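Local atomic coordinates of porin (Pseudomonas aeruginosa, PDB entry 3T24), a protein that forms an outer-membrane beta-barrel channel of the OprD family and probably lets small carboxylate-bearing solutes cross into the periplasm of Pseudomonas aeruginosa. Residues I299-F304 with E351-M356; Y23-F28 with D388-I393; D203-S208 with L223-T228. All blocks are in the same frame, centred on the assembly; numbering follows the deposited sequence.

Interaction 1: residues I299-F304 with E351-M356; sequences IQIGDF and EWERDM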
loop_
_atom_site.group_PDB
_atom_site.type_symbol
_atom_site.label_atom_id
_atom_site.label_comp_id
_atom_site.label_asym_id
_atom_site.label_seq_id
_atom_site.Cartn_x
_atom_site.Cartn_y
_atom_site.Cartn_z
ATOM N N ILE A 299 6.064 7.595 -0.347
ATOM C CA ILE A 299 5.036 8.591 -0.665
ATOM C C ILE A 299 4.639 8.541 -2.141
ATOM O O ILE A 299 4.671 7.472 -2.749
ATOM C CB ILE A 299 5.455 10.023 -0.227
ATOM C CG1 ILE A 299 6.787 10.450 -0.878
ATOM C CG2 ILE A 299 5.545 10.070 1.290
ATOM C CD1 ILE A 299 7.188 11.918 -0.595
ATOM N N GLN A 300 4.272 9.674 -2.733
ATOM C CA GLN A 300 3.625 9.580 -4.038
ATOM C C GLN A 300 4.555 9.070 -5.116
ATOM O O GLN A 300 4.193 8.178 -5.876
ATOM C CB GLN A 300 2.950 10.886 -4.468
ATOM C CG GLN A 300 2.155 10.750 -5.776
ATOM C CD GLN A 300 1.328 12.003 -6.106
ATOM O OE1 GLN A 300 0.905 12.750 -5.207
ATOM N NE2 GLN A 300 1.107 12.242 -7.399
ATOM N N ILE A 301 5.760 9.622 -5.197
ATOM C CA ILE A 301 6.637 9.216 -6.292
ATOM C C ILE A 301 7.747 8.298 -5.826
ATOM O O ILE A 301 7.946 7.235 -6.409
ATOM C CB ILE A 301 7.232 10.402 -7.033
ATOM C CG1 ILE A 301 6.127 11.268 -7.663
ATOM C CG2 ILE A 301 8.173 9.903 -8.098
ATOM C CD1 ILE A 301 6.658 12.581 -8.319
ATOM N N GLY A 302 8.440 8.697 -4.759
ATOM C CA GLY A 302 9.588 7.957 -4.267
ATOM C C GLY A 302 9.332 7.136 -3.013
ATOM O O GLY A 302 8.508 7.492 -2.167
ATOM N N ASP A 303 10.030 6.014 -2.891
ATOM C CA ASP A 303 9.959 5.242 -1.656
ATOM C C ASP A 303 11.169 5.468 -0.727
ATOM O O ASP A 303 11.214 4.958 0.393
ATOM C CB ASP A 303 9.737 3.761 -1.951
ATOM C CG ASP A 303 10.849 3.149 -2.739
ATOM O OD1 ASP A 303 11.907 3.792 -2.931
ATOM O OD2 ASP A 303 10.668 1.991 -3.161
ATOM N N PHE A 304 12.137 6.248 -1.201
ATOM C CA PHE A 304 13.317 6.589 -0.418
ATOM C C PHE A 304 13.956 5.365 0.185
ATOM O O PHE A 304 14.449 5.388 1.310
ATOM C CB PHE A 304 12.963 7.639 0.636
ATOM C CG PHE A 304 12.521 8.918 0.025
ATOM C CD1 PHE A 304 13.424 9.925 -0.208
ATOM C CD2 PHE A 304 11.211 9.074 -0.406
ATOM C CE1 PHE A 304 13.023 11.109 -0.815
ATOM C CE2 PHE A 304 10.813 10.227 -1.020
ATOM C CZ PHE A 304 11.718 11.253 -1.232
ATOM N N GLU A 351 17.872 13.209 -2.991
ATOM C CA GLU A 351 16.621 13.411 -3.681
ATOM C C GLU A 351 15.617 13.983 -2.718
ATOM O O GLU A 351 15.698 13.767 -1.507
ATOM C CB GLU A 351 16.119 12.085 -4.276
ATOM C CG GLU A 351 15.685 11.061 -3.220
ATOM C CD GLU A 351 15.530 9.656 -3.797
ATOM O OE1 GLU A 351 15.768 9.474 -5.008
ATOM O OE2 GLU A 351 15.195 8.720 -3.049
ATOM N N TRP A 352 14.661 14.730 -3.246
ATOM C CA TRP A 352 13.624 15.231 -2.376
ATOM C C TRP A 352 12.296 15.358 -3.081
ATOM O O TRP A 352 12.222 15.663 -4.276
ATOM C CB TRP A 352 14.043 16.560 -1.739
ATOM C CG TRP A 352 14.098 17.709 -2.686
ATOM C CD1 TRP A 352 15.211 18.233 -3.274
ATOM C CD2 TRP A 352 12.990 18.494 -3.147
ATOM N NE1 TRP A 352 14.868 19.287 -4.077
ATOM C CE2 TRP A 352 13.511 19.477 -4.017
ATOM C CE3 TRP A 352 11.606 18.464 -2.910
ATOM C CZ2 TRP A 352 12.700 20.428 -4.659
ATOM C CZ3 TRP A 352 10.794 19.411 -3.552
ATOM C CH2 TRP A 352 11.348 20.378 -4.418
ATOM N N GLU A 353 11.239 15.136 -2.317
ATOM C CA GLU A 353 9.901 15.170 -2.868
ATOM C C GLU A 353 8.971 16.012 -2.004
ATOM O O GLU A 353 9.094 16.041 -0.777
ATOM C CB GLU A 353 9.357 13.747 -3.029
ATOM C CG GLU A 353 7.943 13.667 -3.570
ATOM C CD GLU A 353 7.465 12.232 -3.806
ATOM O OE1 GLU A 353 8.305 11.295 -3.856
ATOM O OE2 GLU A 353 6.236 12.054 -3.947
ATOM N N ARG A 354 8.052 16.711 -2.662
ATOM C CA ARG A 354 6.974 17.387 -1.967
ATOM C C ARG A 354 5.653 16.905 -2.554
ATOM O O ARG A 354 5.515 16.853 -3.775
ATOM C CB ARG A 354 7.082 18.909 -2.123
ATOM C CG ARG A 354 5.942 19.676 -1.444
ATOM C CD ARG A 354 6.039 21.172 -1.715
ATOM N NE ARG A 354 7.392 21.688 -1.495
ATOM C CZ ARG A 354 7.831 22.180 -0.339
ATOM N NH1 ARG A 354 7.020 22.230 0.714
ATOM N NH2 ARG A 354 9.082 22.622 -0.236
ATOM N N ASP A 355 4.697 16.569 -1.687
ATOM C CA ASP A 355 3.353 16.155 -2.114
ATOM C C ASP A 355 2.279 17.079 -1.570
ATOM O O ASP A 355 2.388 17.592 -0.451
ATOM C CB ASP A 355 3.010 14.729 -1.649
ATOM C CG ASP A 355 3.918 13.694 -2.232
ATOM O OD1 ASP A 355 4.715 14.044 -3.141
ATOM O OD2 ASP A 355 3.833 12.526 -1.782
ATOM N N MET A 356 1.221 17.248 -2.353
ATOM C CA MET A 356 0.062 18.014 -1.931
ATOM C C MET A 356 -1.229 17.253 -2.340
ATOM O O MET A 356 -1.462 16.998 -3.518
ATOM C CB MET A 356 0.139 19.416 -2.549
ATOM C CG MET A 356 -0.783 20.455 -1.933
ATOM S SD MET A 356 -2.343 20.680 -2.820
ATOM C CE MET A 356 -1.796 21.527 -4.301
HETATM O O HOH W 1 12.805 7.356 -3.849
#

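Interaction 2: residues Y23-F28 with D388-I393; sequences YFNRDF and DENRLI. With SO4 (sulfate ion), chain F.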
loop_
_atom_site.group_PDB
_atom_site.type_symbol
_atom_site.label_atom_id
_atom_site.label_comp_id
_atom_site.label_asym_id
_atom_site.label_seq_id
_atom_site.Cartn_x
_atom_site.Cartn_y
_atom_site.Cartn_z
ATOM N N TYR A 23 -7.189 9.685 -13.695
ATOM C CA TYR A 23 -6.418 10.513 -14.594
ATOM C C TYR A 23 -5.046 10.846 -14.017
ATOM O O TYR A 23 -4.923 11.190 -12.846
ATOM C CB TYR A 23 -7.170 11.809 -14.884
ATOM C CG TYR A 23 -6.356 12.747 -15.724
ATOM C CD1 TYR A 23 -6.236 12.547 -17.090
ATOM C CD2 TYR A 23 -5.670 13.808 -15.151
ATOM C CE1 TYR A 23 -5.482 13.393 -17.871
ATOM C CE2 TYR A 23 -4.904 14.658 -15.920
ATOM C CZ TYR A 23 -4.816 14.446 -17.281
ATOM O OH TYR A 23 -4.061 15.290 -18.061
ATOM N N PHE A 24 -4.011 10.770 -14.836
ATOM C CA PHE A 24 -2.733 11.284 -14.385
ATOM C C PHE A 24 -1.876 11.851 -15.513
ATOM O O PHE A 24 -1.920 11.383 -16.657
ATOM C CB PHE A 24 -1.970 10.258 -13.533
ATOM C CG PHE A 24 -0.985 9.439 -14.301
ATOM C CD1 PHE A 24 0.252 9.963 -14.642
ATOM C CD2 PHE A 24 -1.286 8.144 -14.678
ATOM C CE1 PHE A 24 1.172 9.213 -15.349
ATOM C CE2 PHE A 24 -0.366 7.382 -15.391
ATOM C CZ PHE A 24 0.862 7.924 -15.733
ATOM N N ASN A 25 -1.130 12.898 -15.187
ATOM C CA ASN A 25 -0.139 13.418 -16.115
ATOM C C ASN A 25 1.213 13.526 -15.431
ATOM O O ASN A 25 1.308 13.719 -14.224
ATOM C CB ASN A 25 -0.572 14.744 -16.754
ATOM C CG ASN A 25 -0.689 15.865 -15.753
ATOM O OD1 ASN A 25 -0.016 15.873 -14.725
ATOM N ND2 ASN A 25 -1.553 16.826 -16.046
ATOM N N ARG A 26 2.257 13.365 -16.214
ATOM C CA ARG A 26 3.604 13.363 -15.667
ATOM C C ARG A 26 4.503 14.182 -16.575
ATOM O O ARG A 26 4.480 14.029 -17.791
ATOM C CB ARG A 26 4.101 11.929 -15.535
ATOM C CG ARG A 26 5.557 11.794 -15.159
ATOM C CD ARG A 26 5.916 10.321 -15.057
ATOM N NE ARG A 26 5.114 9.662 -14.033
ATOM C CZ ARG A 26 4.913 8.351 -13.965
ATOM N NH1 ARG A 26 5.437 7.551 -14.877
ATOM N NH2 ARG A 26 4.171 7.844 -12.989
ATOM N N ASP A 27 5.272 15.078 -15.977
ATOM C CA ASP A 27 6.161 15.937 -16.740
ATOM C C ASP A 27 7.628 15.716 -16.315
ATOM O O ASP A 27 8.026 16.112 -15.223
ATOM C CB ASP A 27 5.741 17.390 -16.544
ATOM C CG ASP A 27 6.581 18.358 -17.335
ATOM O OD1 ASP A 27 7.222 17.961 -18.337
ATOM O OD2 ASP A 27 6.593 19.539 -16.949
ATOM N N PHE A 28 8.421 15.069 -17.164
ATOM C CA PHE A 28 9.859 14.931 -16.871
ATOM C C PHE A 28 10.613 16.238 -17.055
ATOM O O PHE A 28 10.564 16.871 -18.117
ATOM C CB PHE A 28 10.506 13.820 -17.689
ATOM C CG PHE A 28 10.007 12.461 -17.327
ATOM C CD1 PHE A 28 10.773 11.608 -16.531
ATOM C CD2 PHE A 28 8.747 12.038 -17.749
ATOM C CE1 PHE A 28 10.300 10.342 -16.178
ATOM C CE2 PHE A 28 8.266 10.779 -17.401
ATOM C CZ PHE A 28 9.048 9.927 -16.613
ATOM N N ASP A 388 7.434 15.936 -12.291
ATOM C CA ASP A 388 6.203 16.309 -11.604
ATOM C C ASP A 388 5.087 15.392 -12.068
ATOM O O ASP A 388 5.131 14.837 -13.167
ATOM C CB ASP A 388 5.798 17.747 -11.947
ATOM C CG ASP A 388 6.932 18.744 -11.723
ATOM O OD1 ASP A 388 6.995 19.764 -12.455
ATOM O OD2 ASP A 388 7.754 18.501 -10.815
ATOM N N GLU A 389 4.053 15.275 -11.250
ATOM C CA GLU A 389 2.981 14.350 -11.548
ATOM C C GLU A 389 1.716 14.807 -10.859
ATOM O O GLU A 389 1.752 15.226 -9.707
ATOM C CB GLU A 389 3.397 12.954 -11.081
ATOM C CG GLU A 389 2.379 11.868 -11.197
ATOM C CD GLU A 389 2.906 10.561 -10.604
ATOM O OE1 GLU A 389 3.734 9.906 -11.270
ATOM O OE2 GLU A 389 2.515 10.199 -9.470
ATOM N N ASN A 390 0.606 14.756 -11.588
ATOM C CA ASN A 390 -0.719 15.006 -11.023
ATOM C C ASN A 390 -1.605 13.790 -11.242
ATOM O O ASN A 390 -1.665 13.254 -12.347
ATOM C CB ASN A 390 -1.390 16.231 -11.670
ATOM C CG ASN A 390 -0.605 17.509 -11.453
ATOM O OD1 ASN A 390 -0.749 18.182 -10.429
ATOM N ND2 ASN A 390 0.236 17.852 -12.420
ATOM N N ARG A 391 -2.284 13.363 -10.187
ATOM C CA ARG A 391 -3.323 12.344 -10.291
ATOM C C ARG A 391 -4.669 12.918 -9.891
ATOM O O ARG A 391 -4.801 13.531 -8.827
ATOM C CB ARG A 391 -3.049 11.186 -9.348
ATOM C CG ARG A 391 -1.737 10.530 -9.557
ATOM C CD ARG A 391 -1.461 9.539 -8.478
ATOM N NE ARG A 391 -0.090 9.095 -8.595
ATOM C CZ ARG A 391 0.272 7.830 -8.709
ATOM N NH1 ARG A 391 -0.646 6.872 -8.719
ATOM N NH2 ARG A 391 1.557 7.531 -8.806
ATOM N N LEU A 392 -5.672 12.695 -10.729
ATOM C CA LEU A 392 -7.056 12.922 -10.321
ATOM C C LEU A 392 -7.794 11.582 -10.280
ATOM O O LEU A 392 -7.814 10.836 -11.263
ATOM C CB LEU A 392 -7.747 13.883 -11.283
ATOM C CG LEU A 392 -9.063 14.524 -10.788
ATOM C CD1 LEU A 392 -8.694 15.583 -9.732
ATOM C CD2 LEU A 392 -9.802 15.164 -11.986
ATOM N N ILE A 393 -8.368 11.259 -9.126
ATOM C CA ILE A 393 -9.160 10.047 -8.993
ATOM C C ILE A 393 -10.619 10.418 -8.653
ATOM O O ILE A 393 -10.879 11.088 -7.654
ATOM C CB ILE A 393 -8.558 9.065 -7.934
ATOM C CG1 ILE A 393 -7.075 8.762 -8.220
ATOM C CG2 ILE A 393 -9.308 7.751 -7.931
ATOM C CD1 ILE A 393 -6.081 9.553 -7.379
HETATM S S SO4 F . 1.983 4.274 -8.070
HETATM O O1 SO4 F . 2.305 4.364 -6.647
HETATM O O2 SO4 F . 0.553 4.467 -8.289
HETATM O O3 SO4 F . 2.668 5.301 -8.845
HETATM O O4 SO4 F . 2.393 2.946 -8.529
HETATM O O HOH W 2 5.586 20.098 -14.575
#

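Interaction 3: residues D203-S208 with L223-T228; sequences DNLSTS and LGLVHT. With C8E ((hydroxyethyloxy)tri(ethyloxy)octane), chain L; C8E ((hydroxyethyloxy)tri(ethyloxy)octane), chain M.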
loop_
_atom_site.group_PDB
_atom_site.type_symbol
_atom_site.label_atom_id
_atom_site.label_comp_id
_atom_site.label_asym_id
_atom_site.label_seq_id
_atom_site.Cartn_x
_atom_site.Cartn_y
_atom_site.Cartn_z
ATOM N N ASP A 203 -5.040 -1.000 25.258
ATOM C CA ASP A 203 -5.790 -0.422 24.152
ATOM C C ASP A 203 -5.018 0.718 23.492
ATOM O O ASP A 203 -5.517 1.351 22.565
ATOM C CB ASP A 203 -7.206 0.011 24.575
ATOM C CG ASP A 203 -7.318 0.309 26.060
ATOM O OD1 ASP A 203 -7.229 -0.638 26.870
ATOM O OD2 ASP A 203 -7.523 1.488 26.420
ATOM N N ASN A 204 -3.792 0.958 23.957
ATOM C CA ASN A 204 -2.948 2.010 23.388
ATOM C C ASN A 204 -1.604 1.541 22.826
ATOM O O ASN A 204 -0.929 2.291 22.133
ATOM C CB ASN A 204 -2.706 3.111 24.418
ATOM C CG ASN A 204 -3.834 4.111 24.469
ATOM O OD1 ASN A 204 -4.280 4.614 23.435
ATOM N ND2 ASN A 204 -4.318 4.395 25.674
ATOM N N LEU A 205 -1.216 0.308 23.134
ATOM C CA LEU A 205 0.088 -0.214 22.746
ATOM C C LEU A 205 0.022 -1.600 22.122
ATOM O O LEU A 205 -0.349 -2.573 22.773
ATOM C CB LEU A 205 1.019 -0.281 23.958
ATOM C CG LEU A 205 2.349 -0.993 23.698
ATOM C CD1 LEU A 205 3.225 -0.138 22.793
ATOM C CD2 LEU A 205 3.060 -1.304 25.008
ATOM N N SER A 206 0.413 -1.706 20.861
ATOM C CA SER A 206 0.532 -3.031 20.283
ATOM C C SER A 206 1.894 -3.228 19.670
ATOM O O SER A 206 2.549 -2.273 19.260
ATOM C CB SER A 206 -0.574 -3.290 19.261
ATOM O OG SER A 206 -0.617 -2.247 18.310
ATOM N N THR A 207 2.327 -4.479 19.628
ATOM C CA THR A 207 3.531 -4.825 18.897
ATOM C C THR A 207 3.192 -5.933 17.917
ATOM O O THR A 207 2.200 -6.655 18.088
ATOM C CB THR A 207 4.667 -5.274 19.830
ATOM O OG1 THR A 207 4.375 -6.570 20.379
ATOM C CG2 THR A 207 4.841 -4.274 20.949
ATOM N N SER A 208 4.019 -6.056 16.886
ATOM C CA SER A 208 3.814 -7.066 15.869
ATOM C C SER A 208 5.128 -7.677 15.406
ATOM O O SER A 208 6.175 -7.037 15.422
ATOM C CB SER A 208 3.069 -6.464 14.685
ATOM O OG SER A 208 3.818 -5.412 14.112
ATOM N N LEU A 223 9.466 -6.136 12.444
ATOM C CA LEU A 223 8.990 -5.882 13.799
ATOM C C LEU A 223 8.301 -4.535 13.862
ATOM O O LEU A 223 8.733 -3.579 13.235
ATOM C CB LEU A 223 10.125 -5.935 14.816
ATOM C CG LEU A 223 10.673 -7.293 15.260
ATOM C CD1 LEU A 223 11.376 -7.981 14.114
ATOM C CD2 LEU A 223 11.639 -7.105 16.421
ATOM N N GLY A 224 7.213 -4.470 14.611
ATOM C CA GLY A 224 6.476 -3.237 14.752
ATOM C C GLY A 224 6.061 -2.972 16.181
ATOM O O GLY A 224 5.920 -3.896 16.994
ATOM N N LEU A 225 5.877 -1.691 16.477
ATOM C CA LEU A 225 5.460 -1.218 17.785
ATOM C C LEU A 225 4.655 0.026 17.483
ATOM O O LEU A 225 5.164 0.963 16.885
ATOM C CB LEU A 225 6.689 -0.878 18.638
ATOM C CG LEU A 225 6.681 -0.151 19.999
ATOM C CD1 LEU A 225 5.731 1.065 20.043
ATOM C CD2 LEU A 225 6.412 -1.107 21.170
ATOM N N VAL A 226 3.388 0.026 17.867
ATOM C CA VAL A 226 2.546 1.195 17.659
ATOM C C VAL A 226 1.992 1.685 18.995
ATOM O O VAL A 226 1.350 0.940 19.725
ATOM C CB VAL A 226 1.390 0.888 16.677
ATOM C CG1 VAL A 226 0.416 2.048 16.597
ATOM C CG2 VAL A 226 1.947 0.561 15.305
ATOM N N HIS A 227 2.250 2.941 19.320
ATOM C CA HIS A 227 1.793 3.482 20.591
ATOM C C HIS A 227 1.016 4.772 20.367
ATOM O O HIS A 227 1.518 5.712 19.747
ATOM C CB HIS A 227 2.986 3.729 21.517
ATOM C CG HIS A 227 2.604 4.139 22.906
ATOM N ND1 HIS A 227 1.916 3.310 23.766
ATOM C CD2 HIS A 227 2.819 5.290 23.585
ATOM C CE1 HIS A 227 1.722 3.932 24.913
ATOM N NE2 HIS A 227 2.260 5.136 24.831
ATOM N N THR A 228 -0.220 4.807 20.848
ATOM C CA THR A 228 -1.004 6.031 20.791
ATOM C C THR A 228 -1.123 6.582 22.202
ATOM O O THR A 228 -1.472 5.859 23.131
ATOM C CB THR A 228 -2.393 5.813 20.172
ATOM O OG1 THR A 228 -2.253 5.438 18.793
ATOM C CG2 THR A 228 -3.207 7.092 20.247
HETATM C C6 C8E L . 7.482 -7.050 23.913
HETATM C C7 C8E L . 7.600 -5.940 24.954
HETATM C C8 C8E L . 6.213 -5.556 25.445
HETATM O O9 C8E L . 6.185 -5.516 26.856
HETATM C C10 C8E L . 6.016 -4.190 27.303
HETATM C C11 C8E L . 4.545 -4.030 27.672
HETATM O O12 C8E L . 4.362 -2.882 28.480
HETATM C C13 C8E L . 3.101 -2.274 28.282
HETATM C C14 C8E L . 3.074 -0.948 29.032
HETATM O O15 C8E L . 3.557 0.113 28.237
HETATM C C16 C8E L . 2.696 1.217 28.401
HETATM C C17 C8E L . 1.286 0.763 28.035
HETATM O O18 C8E L . 0.362 1.739 28.469
HETATM C C19 C8E L . 0.473 2.884 27.659
HETATM C C20 C8E L . -0.890 3.373 27.169
HETATM O O21 C8E L . -0.945 4.789 27.257
HETATM C C1 C8E M . 8.950 -5.114 19.559
HETATM C C2 C8E M . 8.509 -6.365 18.798
HETATM C C3 C8E M . 7.885 -7.386 19.746
HETATM C C4 C8E M . 7.553 -8.678 18.999
HETATM C C5 C8E M . 7.707 -9.926 19.874
HETATM C C6 C8E M . 6.803 -11.067 19.407
HETATM C C7 C8E M . 5.438 -11.087 20.099
HETATM C C8 C8E M . 4.610 -9.824 19.875
HETATM O O9 C8E M . 3.736 -10.116 18.810
HETATM C C10 C8E M . 2.922 -11.216 19.138
HETATM C C11 C8E M . 2.888 -12.263 18.026
HETATM O O12 C8E M . 4.141 -12.924 17.983
#

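Interaction 1: residues I299-F304 with E351-M356
Three backbone N-H groups of the loop 299-304 are taken up by two carboxylates of strand 351-356. Glu353 grips two consecutive ones: its OE2 accepts from Ile301 N at 2.8 Å and its OE1 from Gly302 N, also at 2.8 Å. The Gly302 bond falls on the syn lone pair, whereas Ile301 N comes in on the syn side of OE2, 18° out of the carboxylate plane. With CG anti to the backbone N (chi1 179°) and the chain extended beyond it, Glu353 stands straight up from the strand into the turn of the loop. Two residues on, with its CB also toward the loop, Asp355 OD2 accepts from Gln300 N at 3.0 Å; the same oxygen is in a salt bridge with Arg333 on strand 328-341. Glu353 OE2 and Asp355 OD1 are 2.6 Å apart, close enough that one acid probably carries a proton.

Van der Waals contacts flank the bonds. Ile299 meets Glu353 from the opposite direction, its CD1 methyl packed against the carboxylate, 3.2 Å from Glu353 CD. The rim of the Phe304 ring receives Glu353 CB in plane, with CZ 3.9 Å from it, and Glu351 CG lies 3.6 Å from Phe304 CE1.

One water accepts from Phe304 N and donates to Glu351 OE2, while Glu351 OE1 is bonded to Tyr383. Buried carboxylates thus accept from successive loop amides, holding the in-folded loop to the barrel wall.

Interaction 2: residues Y23-F28 with D388-I393
The guanidinium of Arg26 presents its edge to Glu389 of the neighbouring strand, with Phe24 CE1 3.9 Å above one of its faces, offset toward the rim. NE and NH2 both grip Glu389 OE1, NH2 at 2.7 Å from the syn side but 32° out of the carboxylate plane and NE on the anti lone pair; the bend at chi3 (-61°) turns the NE and NH2 side of the group to the acid. The guanidinium of Arg391 works likewise on OE2, but both its nitrogens, NE and NH2, come from above one face of the carboxylate. Its far edge holds the sulfate, NH1 reaching O2 at 2.7 Å. Ser130, Arg131 and Arg163 complete the sulfate site.

Across the sheet from these charges, the amides of Asn25 and Asn390 stand nearly perpendicular (87°), and Asn390 ND2 donates to Asn25 OD1 at 3.0 Å; Asn390 OD1 turns to Asn376 and Trp374. Asp27, bonded to Ser34 and salt-bridged to Arg29, shares a water with Asp388, which is salt-bridged to Arg380.

Antiparallel backbone bonds from Tyr23–Leu392 to Asp27–Asp388 join strands 14-30 and 386-399, the barrel's first and last. Glu389 thus ties two arginines together, and Arg391 still binds a sulfate, probably from the crystallisation liquor, consistent with a basic site in a channel for carboxylates.

Interaction 3: residues D203-S208 with L223-T228
Leu205, Thr207 and Leu225 meet on one face of the hairpin: Leu225 CD2 lies 3.5 Å from Thr207 CG2 and 3.7 Å from Leu205 CD1. Both leucines have CG anti to the backbone N (chi1 172° and 170°), and their branches reach toward each other across the strand pair. Beside them, the edge of the His227 ring takes Leu205 CB in its plane, 3.7 Å from ND1. On the face of Ser206 and Ser208 the side chains are small; Ser208 OG sits over the backbone of Gly224, 3.5 Å from its CA.

Beneath the side chains, five backbone bonds hold the register, from Thr228 N to Asn204 O at one end to Gly224 N and Ser208 O at the other. Val226 N to Ser206 O is 2.8 Å and nearly straight (171°), whereas Ser208 N approaches Gly224 O from well above the carbonyl plane.

Detergent forms the next shell on the leucine face. One C8E molecule passes Leu205 CD2 and reaches the ring edge of His227, its C19 3.2 Å from CE1; another packs on Thr207, whose OG1 is bonded to Trp201. Detergent on this largely apolar face is consistent with a barrel exterior that would meet membrane lipid.

How the interactions relate
All three contacts belong to the antiparallel beta-barrel of one chain. Interaction 2 joins its two ends, strands 14-30 and 386-399, so the other two lie between its segments in sequence: first the hairpin of interaction 3, then interaction 1, where a loop following strand 270-280 meets strand 348-361. Interactions 1 and 2 have centres about 13 Å apart and touch, Gln300 NE2 lying 3.2 Å from Glu389 OE2 in a probable hydrogen bond, which couples the folded-in loop to the arginine–glutamate network. Interaction 3 is about 36 Å from interaction 2 between centres, on the opposite side of the chain's centre. Barrel closure and loop anchoring are therefore linked locally, while the hairpin that carries detergent stands apart.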